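Local coordinates for DUF1896 domain-containing protein (Porphyromonas gingivalis, PDB 2APL), which is of unknown function but folds as an all-helical chain belonging to the DUF1896 family, at residues K7-F12 / R37-L42; L14-Y19 / E64-G69; F72-T77 / Y115-D120; Q109-K114 / Y131-G136. All coordinates share one frame; numbering follows the deposited sequence.

Interaction 1: K7-F12 / R37-L42; sequences KELSHF and RSDEAL
Leu-9, Phe-12 and Leu-42 carry most of this helix-helix contact, in which helix 3-23 crosses helix 31-51 within an all-helical fold. The two short segments run more nearly antiparallel than parallel, at 130°, and their axes come within 8.9 Å. Leu-9 shows how one methyl can do most of a residue's work. With CG anti to the backbone N (chi1 174°), the side chain turns its CD1 onto the neighbouring helix, where CD1 lies 3.6 Å from the carbonyl O of Ser-38 and 3.8 Å from OD1 of Asp-39. Leu-42 in turn rests its CD1 3.8 Å from CB of Glu-8, close to the backbone N of Leu-9. The Phe-12 ring receives the methyl of Ala-41 over one face in a CH-pi contact, with CB of Ala-41 4.3 Å from the centroid of the Phe-12 ring and displaced toward the rim. No hydrogen bond joins the segments. Ser-38, although it lies at the interface, turns its hydroxyl back to the carbonyl O of Ile-34 in its own helix. Helix 55-67 adds a third wall, with Ala-62 touching Phe-12 and Leu-66 touching Ala-41. Beyond Ala-41, the backbone N of Leu-42 approaches the Phe-12 ring obliquely, 3.9 Å from CD2 of Phe-12.

Interaction 2: L14-Y19 / E64-G69; sequences LKLETY and EVLYQG
Tyr-67 meets Tyr-19 and Lys-15 with different parts of one side chain, a useful example of an aromatic residue that serves as both apolar surface and polar link. Its CE1 comes 3.5 Å from CG of Tyr-19, while the neighbouring CD1 lies over one face of the Tyr-19 ring, toward the rim. The ring planes are inclined by 44°, so the pair is neither a stack nor an edge-to-face contact. The phenol of Tyr-67 extends across the Lys-15 side chain at about a right angle, bringing OH within 3.4 Å of the lysine CE. A water links the backbone carbonyl O of Lys-15 (2.5 Å, unusually short, so the exact distance is doubtful) to OH of Tyr-67 (2.8 Å). Beside this aromatic patch, Leu-66 brings CG to 4.1 Å from CB of Leu-16 and sets CD2 against CB of Lys-15.

Further out, the tips of the first-shell residues have their own anchors. Tyr-19 OH is hydrogen-bonded to the carbonyl O of Leu-70, and Lys-15 NZ to the hydroxyl of Ser-63, while Ala-41 of helix 31-51 touches Leu-66. Tyr-67 has CG anti to its carbonyl carbon (chi1 -64°), the torsion that carries the ring to helix 3-23. The result is packing of helix 3-23 against the C-terminal end of helix 55-67, within a small helical bundle.

Interaction 3: F72-T77 / Y115-D120; sequences FSRYDT and YDLTDD
The Phe-72 ring meets Leu-117 obliquely, with CD2 of Phe-72 3.8 Å from CB of Leu-117, and Phe-121 adds an edge-to-face ring contact. Leu-117 is the centre of an inverse gamma turn in the loop between helices 106-112 and 126-143, and this turn presents its side chain to the residue just before the cap of helix 74-85. With CG anti to the backbone N (chi1 -176°), Phe-72 extends its ring to the Leu-117 side chain. Its CB lies 3.7 Å from the carbonyl O of Thr-118, and its ring also touches Tyr-127 and Leu-130 of helix 126-143. Leu-117 CD1 also touches the aliphatic part of Arg-74, 3.8 Å from the arginine CG. Ser-73 is the N-cap: its OG accepts from Asp-76 N at 3.0 Å, nearly straight at 172°. Asp-119 OD2 accepts from Gly-69 N, and OD1 from His-71 N. No direct hydrogen bond spans the segments, but one water accepts from Phe-72 N at 3.0 Å and lies 2.8 Å from OD1 of Asp-119.

Interaction 4: Q109-K114 / Y131-G136; sequences QSVFAK and YTELTG
Lys-114 and Glu-133 form the sole hydrogen bond between these segments, a short salt bridge with NZ of Lys-114 2.6 Å from OE2 of Glu-133. The ammonium group approaches the syn lone pair of that oxygen, on the side of OE1, and the two side chains cross at about a right angle. Glu-133 reaches it with an extended chain, its CG anti to the backbone N (chi1 -170°). OE1 is hydrogen-bonded to the hydroxyl of Tyr-115, so both carboxylate oxygens have partners and the group's orientation is likely well fixed. The aliphatic part of the same glutamate slides past Val-111, with CG of Glu-133 3.8 Å from CG1 of Val-111. This is helix packing between helix 106-112 and helix 126-143, joined by the loop that follows the former. Inward, Leu-134 forks between two partners: its CD2 lies 3.7 Å from CG1 of Val-111 and over one face of the Phe-112 ring, a CH-pi contact, while its CD1 lies 3.7 Å from CZ of Phe-112.

Overall arrangement
The four contacts divide the chain into two groups. Interactions 1 and 2 share helix 3-23, have centres about 9 Å apart, and are tied by Arg-37, whose NH1 is hydrogen-bonded to the carbonyl oxygens of Leu-66 and Gln-68. Interactions 3 and 4, with centres about 11 Å apart, meet where Thr-77 touches Leu-134 and where Phe-112 packs against Arg-74 and Leu-117. Between the groups, the Asp-119 to Gly-69 bond joins interactions 2 and 3, whereas interactions 1 and 4 lie about 34 Å apart, centre to centre. Interaction 4 is buried and adds a peripheral salt bridge; interactions 1 and 2 are partly buried, the first largely apolar and without a hydrogen bond across, the second water-bridged; interaction 3 is a surface contact, also water-bridged.

Interaction 1: K7-F12 / R37-L42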
loop_
_atom_site.group_PDB
_atom_site.type_symbol
_atom_site.label_atom_id
_atom_site.label_comp_id
_atom_site.label_asym_id
_atom_site.label_seq_id
_atom_site.Cartn_x
_atom_site.Cartn_y
_atom_site.Cartn_z
ATOM N N LYS A 7 -5.143 13.420 21.332
ATOM C CA LYS A 7 -5.397 11.993 21.459
ATOM C C LYS A 7 -5.775 11.446 20.093
ATOM O O LYS A 7 -5.289 10.403 19.675
ATOM C CB LYS A 7 -6.558 11.760 22.430
ATOM C CG LYS A 7 -6.907 10.302 22.595
ATOM C CD LYS A 7 -7.765 10.001 23.830
ATOM C CE LYS A 7 -9.250 9.873 23.440
ATOM N NZ LYS A 7 -9.536 8.778 22.419
ATOM N N GLU A 8 -6.676 12.159 19.408
ATOM C CA GLU A 8 -7.130 11.715 18.093
ATOM C C GLU A 8 -6.023 11.774 17.100
ATOM O O GLU A 8 -5.948 10.909 16.234
ATOM C CB GLU A 8 -8.345 12.541 17.553
ATOM C CG GLU A 8 -9.618 12.270 18.336
ATOM C CD GLU A 8 -10.097 10.823 18.188
ATOM O OE1 GLU A 8 -9.988 10.234 17.082
ATOM O OE2 GLU A 8 -10.578 10.267 19.177
ATOM N N LEU A 9 -5.214 12.832 17.159
ATOM C CA LEU A 9 -4.136 12.938 16.182
ATOM C C LEU A 9 -3.161 11.735 16.327
ATOM O O LEU A 9 -2.738 11.113 15.338
ATOM C CB LEU A 9 -3.397 14.286 16.308
ATOM C CG LEU A 9 -2.151 14.420 15.413
ATOM C CD1 LEU A 9 -2.560 14.434 13.914
ATOM C CD2 LEU A 9 -1.404 15.741 15.764
ATOM N N SER A 10 -2.797 11.425 17.570
ATOM C CA SER A 10 -1.912 10.299 17.832
ATOM C C SER A 10 -2.535 8.977 17.358
ATOM O O SER A 10 -1.840 8.102 16.895
ATOM C CB SER A 10 -1.536 10.225 19.329
ATOM O OG SER A 10 -0.727 11.356 19.664
ATOM N N HIS A 11 -3.853 8.850 17.481
ATOM C CA HIS A 11 -4.565 7.652 17.055
ATOM C C HIS A 11 -4.455 7.519 15.514
ATOM O O HIS A 11 -4.091 6.464 14.998
ATOM C CB HIS A 11 -6.039 7.766 17.524
ATOM C CG HIS A 11 -6.927 6.702 16.953
ATOM N ND1 HIS A 11 -6.737 5.360 17.208
ATOM C CD2 HIS A 11 -7.987 6.782 16.112
ATOM C CE1 HIS A 11 -7.677 4.663 16.592
ATOM N NE2 HIS A 11 -8.435 5.499 15.905
ATOM N N PHE A 12 -4.723 8.608 14.787
ATOM C CA PHE A 12 -4.668 8.554 13.324
ATOM C C PHE A 12 -3.224 8.328 12.872
ATOM O O PHE A 12 -2.999 7.557 11.954
ATOM C CB PHE A 12 -5.225 9.839 12.680
ATOM C CG PHE A 12 -6.697 10.041 12.947
ATOM C CD1 PHE A 12 -7.615 9.000 12.682
ATOM C CD2 PHE A 12 -7.175 11.269 13.464
ATOM C CE1 PHE A 12 -8.991 9.185 12.937
ATOM C CE2 PHE A 12 -8.545 11.455 13.756
ATOM C CZ PHE A 12 -9.447 10.422 13.496
ATOM N N ARG A 37 -0.674 13.729 6.204
ATOM C CA ARG A 37 -1.875 12.927 6.104
ATOM C C ARG A 37 -2.605 12.740 7.482
ATOM O O ARG A 37 -3.841 12.827 7.557
ATOM C CB ARG A 37 -1.537 11.570 5.462
ATOM C CG ARG A 37 -2.725 10.640 5.257
ATOM C CD ARG A 37 -3.776 11.321 4.366
ATOM N NE ARG A 37 -3.385 11.522 2.979
ATOM C CZ ARG A 37 -3.546 10.628 2.011
ATOM N NH1 ARG A 37 -4.013 9.403 2.273
ATOM N NH2 ARG A 37 -3.218 10.964 0.768
ATOM N N SER A 38 -1.852 12.549 8.548
ATOM C CA SER A 38 -2.439 12.506 9.885
ATOM C C SER A 38 -3.177 13.828 10.269
ATOM O O SER A 38 -4.253 13.773 10.864
ATOM C CB SER A 38 -1.375 12.126 10.916
ATOM O OG SER A 38 -0.850 10.828 10.568
ATOM N N ASP A 39 -2.551 14.977 9.968
ATOM C CA ASP A 39 -3.148 16.302 10.100
ATOM C C ASP A 39 -4.458 16.429 9.300
ATOM O O ASP A 39 -5.457 16.934 9.834
ATOM C CB ASP A 39 -2.181 17.394 9.591
ATOM C CG ASP A 39 -1.087 17.759 10.599
ATOM O OD1 ASP A 39 -1.077 17.173 11.701
ATOM O OD2 ASP A 39 -0.231 18.663 10.294
ATOM N N GLU A 40 -4.459 15.970 8.038
ATOM C CA GLU A 40 -5.688 15.950 7.256
ATOM C C GLU A 40 -6.820 15.132 7.872
ATOM O O GLU A 40 -8.004 15.547 7.776
ATOM C CB GLU A 40 -5.488 15.413 5.816
ATOM C CG GLU A 40 -4.546 16.163 4.978
ATOM C CD GLU A 40 -4.307 15.482 3.633
ATOM O OE1 GLU A 40 -5.248 14.825 3.034
ATOM O OE2 GLU A 40 -3.155 15.647 3.167
ATOM N N ALA A 41 -6.498 13.919 8.355
ATOM C CA ALA A 41 -7.497 13.074 8.999
ATOM C C ALA A 41 -8.088 13.751 10.258
ATOM O O ALA A 41 -9.306 13.760 10.475
ATOM C CB ALA A 41 -6.890 11.694 9.386
ATOM N N LEU A 42 -7.216 14.321 11.078
ATOM C CA LEU A 42 -7.669 15.131 12.197
ATOM C C LEU A 42 -8.636 16.266 11.853
ATOM O O LEU A 42 -9.668 16.406 12.506
ATOM C CB LEU A 42 -6.508 15.644 13.037
ATOM C CG LEU A 42 -6.992 16.474 14.233
ATOM C CD1 LEU A 42 -7.501 15.602 15.381
ATOM C CD2 LEU A 42 -5.869 17.415 14.656
#

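Interaction 2: L14-Y19 / E64-G69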
loop_
_atom_site.group_PDB
_atom_site.type_symbol
_atom_site.label_atom_id
_atom_site.label_comp_id
_atom_site.label_asym_id
_atom_site.label_seq_id
_atom_site.Cartn_x
_atom_site.Cartn_y
_atom_site.Cartn_z
ATOM N N LEU A 14 -0.729 6.709 14.488
ATOM C CA LEU A 14 -0.420 5.319 14.733
ATOM C C LEU A 14 -1.065 4.381 13.679
ATOM O O LEU A 14 -0.395 3.506 13.158
ATOM C CB LEU A 14 -0.796 4.885 16.160
ATOM C CG LEU A 14 -0.262 3.500 16.535
ATOM C CD1 LEU A 14 1.253 3.379 16.320
ATOM C CD2 LEU A 14 -0.667 3.118 17.960
ATOM N N LYS A 15 -2.348 4.587 13.373
ATOM C CA LYS A 15 -3.027 3.763 12.374
ATOM C C LYS A 15 -2.318 3.838 11.011
ATOM O O LYS A 15 -2.236 2.837 10.292
ATOM C CB LYS A 15 -4.476 4.229 12.190
ATOM C CG LYS A 15 -5.418 3.886 13.370
ATOM C CD LYS A 15 -6.859 4.388 13.063
ATOM C CE LYS A 15 -7.525 3.584 11.967
ATOM N NZ LYS A 15 -8.900 4.087 11.829
ATOM N N LEU A 16 -1.855 5.042 10.642
ATOM C CA LEU A 16 -1.277 5.258 9.312
ATOM C C LEU A 16 0.130 4.682 9.326
ATOM O O LEU A 16 0.561 4.017 8.368
ATOM C CB LEU A 16 -1.172 6.772 8.972
ATOM C CG LEU A 16 -0.521 7.149 7.618
ATOM C CD1 LEU A 16 -1.175 6.414 6.404
ATOM C CD2 LEU A 16 -0.593 8.675 7.407
ATOM N N GLU A 17 0.849 4.886 10.427
ATOM C CA GLU A 17 2.207 4.276 10.503
ATOM C C GLU A 17 2.146 2.767 10.343
ATOM O O GLU A 17 2.908 2.160 9.563
ATOM C CB GLU A 17 2.926 4.684 11.765
ATOM C CG GLU A 17 3.423 6.159 11.725
ATOM C CD GLU A 17 4.111 6.499 13.014
ATOM O OE1 GLU A 17 4.187 5.616 13.886
ATOM O OE2 GLU A 17 4.591 7.606 13.174
ATOM N N THR A 18 1.232 2.150 11.058
ATOM C CA THR A 18 1.059 0.691 10.997
ATOM C C THR A 18 0.688 0.222 9.552
ATOM O O THR A 18 1.244 -0.718 9.029
ATOM C CB THR A 18 0.051 0.267 12.047
ATOM O OG1 THR A 18 0.569 0.624 13.351
ATOM C CG2 THR A 18 -0.227 -1.275 11.986
ATOM N N TYR A 19 -0.260 0.916 8.952
ATOM C CA TYR A 19 -0.759 0.587 7.636
ATOM C C TYR A 19 0.368 0.686 6.605
ATOM O O TYR A 19 0.511 -0.200 5.775
ATOM C CB TYR A 19 -1.916 1.546 7.274
ATOM C CG TYR A 19 -2.585 1.145 5.966
ATOM C CD1 TYR A 19 -3.531 0.159 5.968
ATOM C CD2 TYR A 19 -2.275 1.790 4.728
ATOM C CE1 TYR A 19 -4.160 -0.255 4.812
ATOM C CE2 TYR A 19 -2.948 1.401 3.532
ATOM C CZ TYR A 19 -3.865 0.343 3.596
ATOM O OH TYR A 19 -4.594 -0.121 2.509
ATOM N N GLU A 64 -11.212 7.075 6.402
ATOM C CA GLU A 64 -11.308 7.001 4.921
ATOM C C GLU A 64 -10.353 8.029 4.305
ATOM O O GLU A 64 -9.676 7.721 3.304
ATOM C CB GLU A 64 -12.743 7.261 4.419
ATOM C CG GLU A 64 -13.792 6.443 5.168
ATOM C CD GLU A 64 -14.389 5.313 4.361
ATOM O OE1 GLU A 64 -13.593 4.540 3.744
ATOM O OE2 GLU A 64 -15.657 5.197 4.349
ATOM N N VAL A 65 -10.274 9.220 4.940
ATOM C CA VAL A 65 -9.318 10.285 4.577
ATOM C C VAL A 65 -7.851 9.819 4.748
ATOM O O VAL A 65 -6.980 9.976 3.847
ATOM C CB VAL A 65 -9.601 11.599 5.402
ATOM C CG1 VAL A 65 -8.542 12.672 5.144
ATOM C CG2 VAL A 65 -11.000 12.208 4.911
ATOM N N LEU A 66 -7.610 9.232 5.902
ATOM C CA LEU A 66 -6.278 8.705 6.212
ATOM C C LEU A 66 -5.733 7.768 5.111
ATOM O O LEU A 66 -4.578 7.877 4.695
ATOM C CB LEU A 66 -6.365 7.979 7.553
ATOM C CG LEU A 66 -5.070 7.749 8.314
ATOM C CD1 LEU A 66 -4.565 9.137 8.810
ATOM C CD2 LEU A 66 -5.318 6.754 9.481
ATOM N N TYR A 67 -6.592 6.866 4.639
ATOM C CA TYR A 67 -6.237 5.774 3.730
ATOM C C TYR A 67 -6.462 6.040 2.257
ATOM O O TYR A 67 -6.099 5.209 1.399
ATOM C CB TYR A 67 -7.002 4.507 4.133
ATOM C CG TYR A 67 -6.651 3.950 5.518
ATOM C CD1 TYR A 67 -5.323 3.855 5.952
ATOM C CD2 TYR A 67 -7.656 3.521 6.389
ATOM C CE1 TYR A 67 -5.002 3.346 7.240
ATOM C CE2 TYR A 67 -7.346 3.018 7.674
ATOM C CZ TYR A 67 -6.016 2.899 8.062
ATOM O OH TYR A 67 -5.730 2.374 9.307
ATOM N N GLN A 68 -7.051 7.197 1.966
ATOM C CA GLN A 68 -7.364 7.619 0.616
ATOM C C GLN A 68 -6.163 7.472 -0.354
ATOM O O GLN A 68 -5.088 7.990 -0.075
ATOM C CB GLN A 68 -7.805 9.090 0.694
ATOM C CG GLN A 68 -7.418 9.895 -0.484
ATOM C CD GLN A 68 -8.335 9.594 -1.549
ATOM O OE1 GLN A 68 -9.530 9.415 -1.271
ATOM N NE2 GLN A 68 -7.827 9.477 -2.800
ATOM N N GLY A 69 -6.389 6.797 -1.489
ATOM C CA GLY A 69 -5.351 6.589 -2.541
ATOM C C GLY A 69 -4.282 5.601 -2.107
ATOM O O GLY A 69 -3.326 5.375 -2.823
HETATM O O HOH W 1 -3.728 0.861 10.433
#

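Interaction 3: F72-T77 / Y115-D120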
loop_
_atom_site.group_PDB
_atom_site.type_symbol
_atom_site.label_atom_id
_atom_site.label_comp_id
_atom_site.label_asym_id
_atom_site.label_seq_id
_atom_site.Cartn_x
_atom_site.Cartn_y
_atom_site.Cartn_z
ATOM N N PHE A 72 -4.551 0.509 -3.106
ATOM C CA PHE A 72 -3.798 -0.407 -3.956
ATOM C C PHE A 72 -2.301 -0.349 -3.630
ATOM O O PHE A 72 -1.689 0.740 -3.566
ATOM C CB PHE A 72 -4.051 -0.227 -5.479
ATOM C CG PHE A 72 -3.328 -1.269 -6.329
ATOM C CD1 PHE A 72 -3.944 -2.496 -6.619
ATOM C CD2 PHE A 72 -2.020 -1.059 -6.719
ATOM C CE1 PHE A 72 -3.257 -3.483 -7.340
ATOM C CE2 PHE A 72 -1.305 -2.029 -7.415
ATOM C CZ PHE A 72 -1.929 -3.238 -7.761
ATOM N N SER A 73 -1.746 -1.534 -3.398
ATOM C CA SER A 73 -0.376 -1.656 -2.951
ATOM C C SER A 73 0.392 -2.504 -3.967
ATOM O O SER A 73 0.124 -3.724 -4.121
ATOM C CB SER A 73 -0.329 -2.294 -1.565
ATOM O OG SER A 73 1.009 -2.632 -1.212
ATOM N N ARG A 74 1.355 -1.873 -4.629
ATOM C CA ARG A 74 2.329 -2.634 -5.479
ATOM C C ARG A 74 3.084 -3.690 -4.684
ATOM O O ARG A 74 3.213 -4.805 -5.147
ATOM C CB ARG A 74 3.287 -1.695 -6.201
ATOM C CG ARG A 74 2.508 -0.739 -7.154
ATOM C CD ARG A 74 3.433 0.244 -7.865
ATOM N NE ARG A 74 4.152 1.044 -6.868
ATOM C CZ ARG A 74 5.281 1.722 -7.097
ATOM N NH1 ARG A 74 5.846 1.746 -8.328
ATOM N NH2 ARG A 74 5.851 2.373 -6.093
ATOM N N TYR A 75 3.559 -3.321 -3.487
ATOM C CA TYR A 75 4.231 -4.267 -2.598
ATOM C C TYR A 75 3.393 -5.505 -2.330
ATOM O O TYR A 75 3.871 -6.618 -2.576
ATOM C CB TYR A 75 4.664 -3.605 -1.308
ATOM C CG TYR A 75 5.135 -4.586 -0.248
ATOM C CD1 TYR A 75 6.462 -5.034 -0.234
ATOM C CD2 TYR A 75 4.242 -5.104 0.714
ATOM C CE1 TYR A 75 6.902 -5.987 0.722
ATOM C CE2 TYR A 75 4.676 -6.031 1.696
ATOM C CZ TYR A 75 5.997 -6.439 1.694
ATOM O OH TYR A 75 6.436 -7.332 2.619
ATOM N N ASP A 76 2.153 -5.315 -1.869
ATOM C CA ASP A 76 1.234 -6.426 -1.620
ATOM C C ASP A 76 0.985 -7.279 -2.875
ATOM O O ASP A 76 0.859 -8.505 -2.787
ATOM C CB ASP A 76 -0.128 -5.910 -1.082
ATOM C CG ASP A 76 -0.076 -5.455 0.404
ATOM O OD1 ASP A 76 0.979 -5.602 1.075
ATOM O OD2 ASP A 76 -1.120 -4.928 0.902
ATOM N N THR A 77 0.862 -6.627 -4.036
ATOM C CA THR A 77 0.590 -7.322 -5.294
ATOM C C THR A 77 1.782 -8.272 -5.667
ATOM O O THR A 77 1.583 -9.450 -6.048
ATOM C CB THR A 77 0.329 -6.309 -6.438
ATOM O OG1 THR A 77 -0.823 -5.553 -6.126
ATOM C CG2 THR A 77 0.053 -7.031 -7.801
ATOM N N TYR A 115 -0.577 0.944 -15.876
ATOM C CA TYR A 115 -1.919 0.926 -15.250
ATOM C C TYR A 115 -2.176 2.128 -14.366
ATOM O O TYR A 115 -1.255 2.729 -13.819
ATOM C CB TYR A 115 -2.099 -0.377 -14.455
ATOM C CG TYR A 115 -1.940 -1.608 -15.299
ATOM C CD1 TYR A 115 -3.058 -2.183 -15.914
ATOM C CD2 TYR A 115 -0.674 -2.202 -15.514
ATOM C CE1 TYR A 115 -2.944 -3.327 -16.721
ATOM C CE2 TYR A 115 -0.542 -3.348 -16.337
ATOM C CZ TYR A 115 -1.687 -3.900 -16.928
ATOM O OH TYR A 115 -1.608 -5.022 -17.729
ATOM N N ASP A 116 -3.460 2.492 -14.265
ATOM C CA ASP A 116 -3.927 3.526 -13.400
ATOM C C ASP A 116 -4.332 2.868 -12.074
ATOM O O ASP A 116 -5.450 2.355 -11.916
ATOM C CB ASP A 116 -5.111 4.280 -14.076
ATOM C CG ASP A 116 -5.495 5.557 -13.338
ATOM O OD1 ASP A 116 -4.749 6.011 -12.421
ATOM O OD2 ASP A 116 -6.570 6.113 -13.682
ATOM N N LEU A 117 -3.402 2.875 -11.126
ATOM C CA LEU A 117 -3.584 2.129 -9.867
ATOM C C LEU A 117 -4.453 2.838 -8.816
ATOM O O LEU A 117 -4.014 3.148 -7.690
ATOM C CB LEU A 117 -2.226 1.679 -9.305
ATOM C CG LEU A 117 -1.336 0.958 -10.315
ATOM C CD1 LEU A 117 0.098 0.703 -9.719
ATOM C CD2 LEU A 117 -1.978 -0.351 -10.879
ATOM N N THR A 118 -5.707 3.074 -9.180
ATOM C CA THR A 118 -6.671 3.732 -8.271
ATOM C C THR A 118 -7.089 2.835 -7.079
ATOM O O THR A 118 -6.806 1.631 -7.052
ATOM C CB THR A 118 -7.916 4.133 -9.075
ATOM O OG1 THR A 118 -8.464 2.955 -9.671
ATOM C CG2 THR A 118 -7.563 5.123 -10.216
ATOM N N ASP A 119 -7.781 3.400 -6.095
ATOM C CA ASP A 119 -8.239 2.611 -4.939
ATOM C C ASP A 119 -9.079 1.374 -5.300
ATOM O O ASP A 119 -9.021 0.358 -4.628
ATOM C CB ASP A 119 -8.962 3.518 -3.948
ATOM C CG ASP A 119 -7.991 4.328 -3.132
ATOM O OD1 ASP A 119 -6.798 3.936 -3.048
ATOM O OD2 ASP A 119 -8.392 5.337 -2.568
ATOM N N ASP A 120 -9.854 1.477 -6.364
ATOM C CA ASP A 120 -10.736 0.410 -6.804
ATOM C C ASP A 120 -10.111 -0.466 -7.882
ATOM O O ASP A 120 -10.821 -1.267 -8.504
ATOM C CB ASP A 120 -11.959 1.060 -7.428
ATOM C CG ASP A 120 -11.625 2.431 -8.007
ATOM O OD1 ASP A 120 -11.403 2.500 -9.245
ATOM O OD2 ASP A 120 -11.502 3.399 -7.182
HETATM O O HOH W 2 -4.633 3.108 -4.621
#

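Interaction 4: Q109-K114 / Y131-G136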
loop_
_atom_site.group_PDB
_atom_site.type_symbol
_atom_site.label_atom_id
_atom_site.label_comp_id
_atom_site.label_asym_id
_atom_site.label_seq_id
_atom_site.Cartn_x
_atom_site.Cartn_y
_atom_site.Cartn_z
ATOM N N GLN A 109 8.726 -2.159 -12.603
ATOM C CA GLN A 109 8.147 -0.831 -12.670
ATOM C C GLN A 109 7.424 -0.510 -13.988
ATOM O O GLN A 109 6.324 0.074 -13.985
ATOM C CB GLN A 109 9.245 0.215 -12.432
ATOM C CG GLN A 109 9.865 0.148 -11.039
ATOM C CD GLN A 109 10.921 1.195 -10.844
ATOM O OE1 GLN A 109 11.705 1.449 -11.719
ATOM N NE2 GLN A 109 10.977 1.765 -9.675
ATOM N N SER A 110 8.057 -0.858 -15.103
ATOM C CA SER A 110 7.532 -0.563 -16.456
ATOM C C SER A 110 6.197 -1.267 -16.680
ATOM O O SER A 110 5.352 -0.790 -17.474
ATOM C CB SER A 110 8.525 -0.973 -17.552
ATOM O OG SER A 110 8.402 -2.356 -17.861
ATOM N N VAL A 111 6.013 -2.417 -16.010
ATOM C CA VAL A 111 4.714 -3.079 -16.036
ATOM C C VAL A 111 3.664 -2.292 -15.218
ATOM O O VAL A 111 2.584 -1.938 -15.760
ATOM C CB VAL A 111 4.815 -4.582 -15.549
ATOM C CG1 VAL A 111 3.423 -5.156 -15.284
ATOM C CG2 VAL A 111 5.598 -5.433 -16.546
ATOM N N PHE A 112 3.937 -2.007 -13.921
ATOM C CA PHE A 112 2.963 -1.285 -13.093
ATOM C C PHE A 112 2.573 0.099 -13.732
ATOM O O PHE A 112 1.419 0.574 -13.613
ATOM C CB PHE A 112 3.534 -1.042 -11.674
ATOM C CG PHE A 112 3.448 -2.207 -10.731
ATOM C CD1 PHE A 112 2.223 -2.641 -10.245
ATOM C CD2 PHE A 112 4.607 -2.794 -10.224
ATOM C CE1 PHE A 112 2.140 -3.673 -9.260
ATOM C CE2 PHE A 112 4.531 -3.811 -9.278
ATOM C CZ PHE A 112 3.290 -4.253 -8.796
ATOM N N ALA A 113 3.549 0.734 -14.401
ATOM C CA ALA A 113 3.381 2.099 -14.923
ATOM C C ALA A 113 2.338 2.233 -16.043
ATOM O O ALA A 113 1.862 3.348 -16.328
ATOM C CB ALA A 113 4.724 2.666 -15.390
ATOM N N LYS A 114 2.003 1.099 -16.671
ATOM C CA LYS A 114 1.008 1.050 -17.733
ATOM C C LYS A 114 -0.409 1.132 -17.188
ATOM O O LYS A 114 -1.322 1.349 -17.945
ATOM C CB LYS A 114 1.144 -0.223 -18.560
ATOM C CG LYS A 114 2.427 -0.256 -19.387
ATOM C CD LYS A 114 2.366 -1.267 -20.524
ATOM C CE LYS A 114 2.331 -2.703 -20.019
ATOM N NZ LYS A 114 2.452 -3.640 -21.164
ATOM N N TYR A 131 -1.783 -8.715 -13.014
ATOM C CA TYR A 131 -1.297 -9.898 -12.307
ATOM C C TYR A 131 -0.601 -10.924 -13.222
ATOM O O TYR A 131 0.452 -11.503 -12.853
ATOM C CB TYR A 131 -2.467 -10.552 -11.593
ATOM C CG TYR A 131 -2.131 -11.722 -10.700
ATOM C CD1 TYR A 131 -2.014 -11.557 -9.321
ATOM C CD2 TYR A 131 -1.978 -13.000 -11.229
ATOM C CE1 TYR A 131 -1.724 -12.645 -8.482
ATOM C CE2 TYR A 131 -1.677 -14.072 -10.428
ATOM C CZ TYR A 131 -1.568 -13.903 -9.058
ATOM O OH TYR A 131 -1.280 -14.993 -8.265
ATOM N N THR A 132 -1.227 -11.168 -14.381
ATOM C CA THR A 132 -0.692 -12.070 -15.366
ATOM C C THR A 132 0.587 -11.469 -15.913
ATOM O O THR A 132 1.585 -12.181 -16.118
ATOM C CB THR A 132 -1.722 -12.276 -16.494
ATOM O OG1 THR A 132 -2.889 -12.882 -15.922
ATOM C CG2 THR A 132 -1.166 -13.126 -17.638
ATOM N N GLU A 133 0.590 -10.146 -16.112
ATOM C CA GLU A 133 1.763 -9.550 -16.744
ATOM C C GLU A 133 2.944 -9.635 -15.764
ATOM O O GLU A 133 4.077 -9.930 -16.170
ATOM C CB GLU A 133 1.454 -8.127 -17.209
ATOM C CG GLU A 133 2.475 -7.515 -18.064
ATOM C CD GLU A 133 1.994 -6.258 -18.793
ATOM O OE1 GLU A 133 0.865 -5.737 -18.536
ATOM O OE2 GLU A 133 2.764 -5.804 -19.673
ATOM N N LEU A 134 2.689 -9.339 -14.486
ATOM C CA LEU A 134 3.733 -9.464 -13.439
ATOM C C LEU A 134 4.292 -10.897 -13.294
ATOM O O LEU A 134 5.515 -11.094 -13.167
ATOM C CB LEU A 134 3.194 -8.972 -12.082
ATOM C CG LEU A 134 2.963 -7.454 -11.947
ATOM C CD1 LEU A 134 2.114 -7.209 -10.625
ATOM C CD2 LEU A 134 4.267 -6.604 -11.988
ATOM N N THR A 135 3.398 -11.889 -13.330
ATOM C CA THR A 135 3.779 -13.301 -13.288
ATOM C C THR A 135 4.747 -13.624 -14.453
ATOM O O THR A 135 5.842 -14.181 -14.229
ATOM C CB THR A 135 2.513 -14.207 -13.291
ATOM O OG1 THR A 135 1.641 -13.838 -12.189
ATOM C CG2 THR A 135 2.887 -15.696 -13.210
ATOM N N GLY A 136 4.369 -13.206 -15.669
ATOM C CA GLY A 136 5.184 -13.398 -16.851
ATOM C C GLY A 136 6.554 -12.754 -16.809
ATOM O O GLY A 136 7.554 -13.339 -17.267
#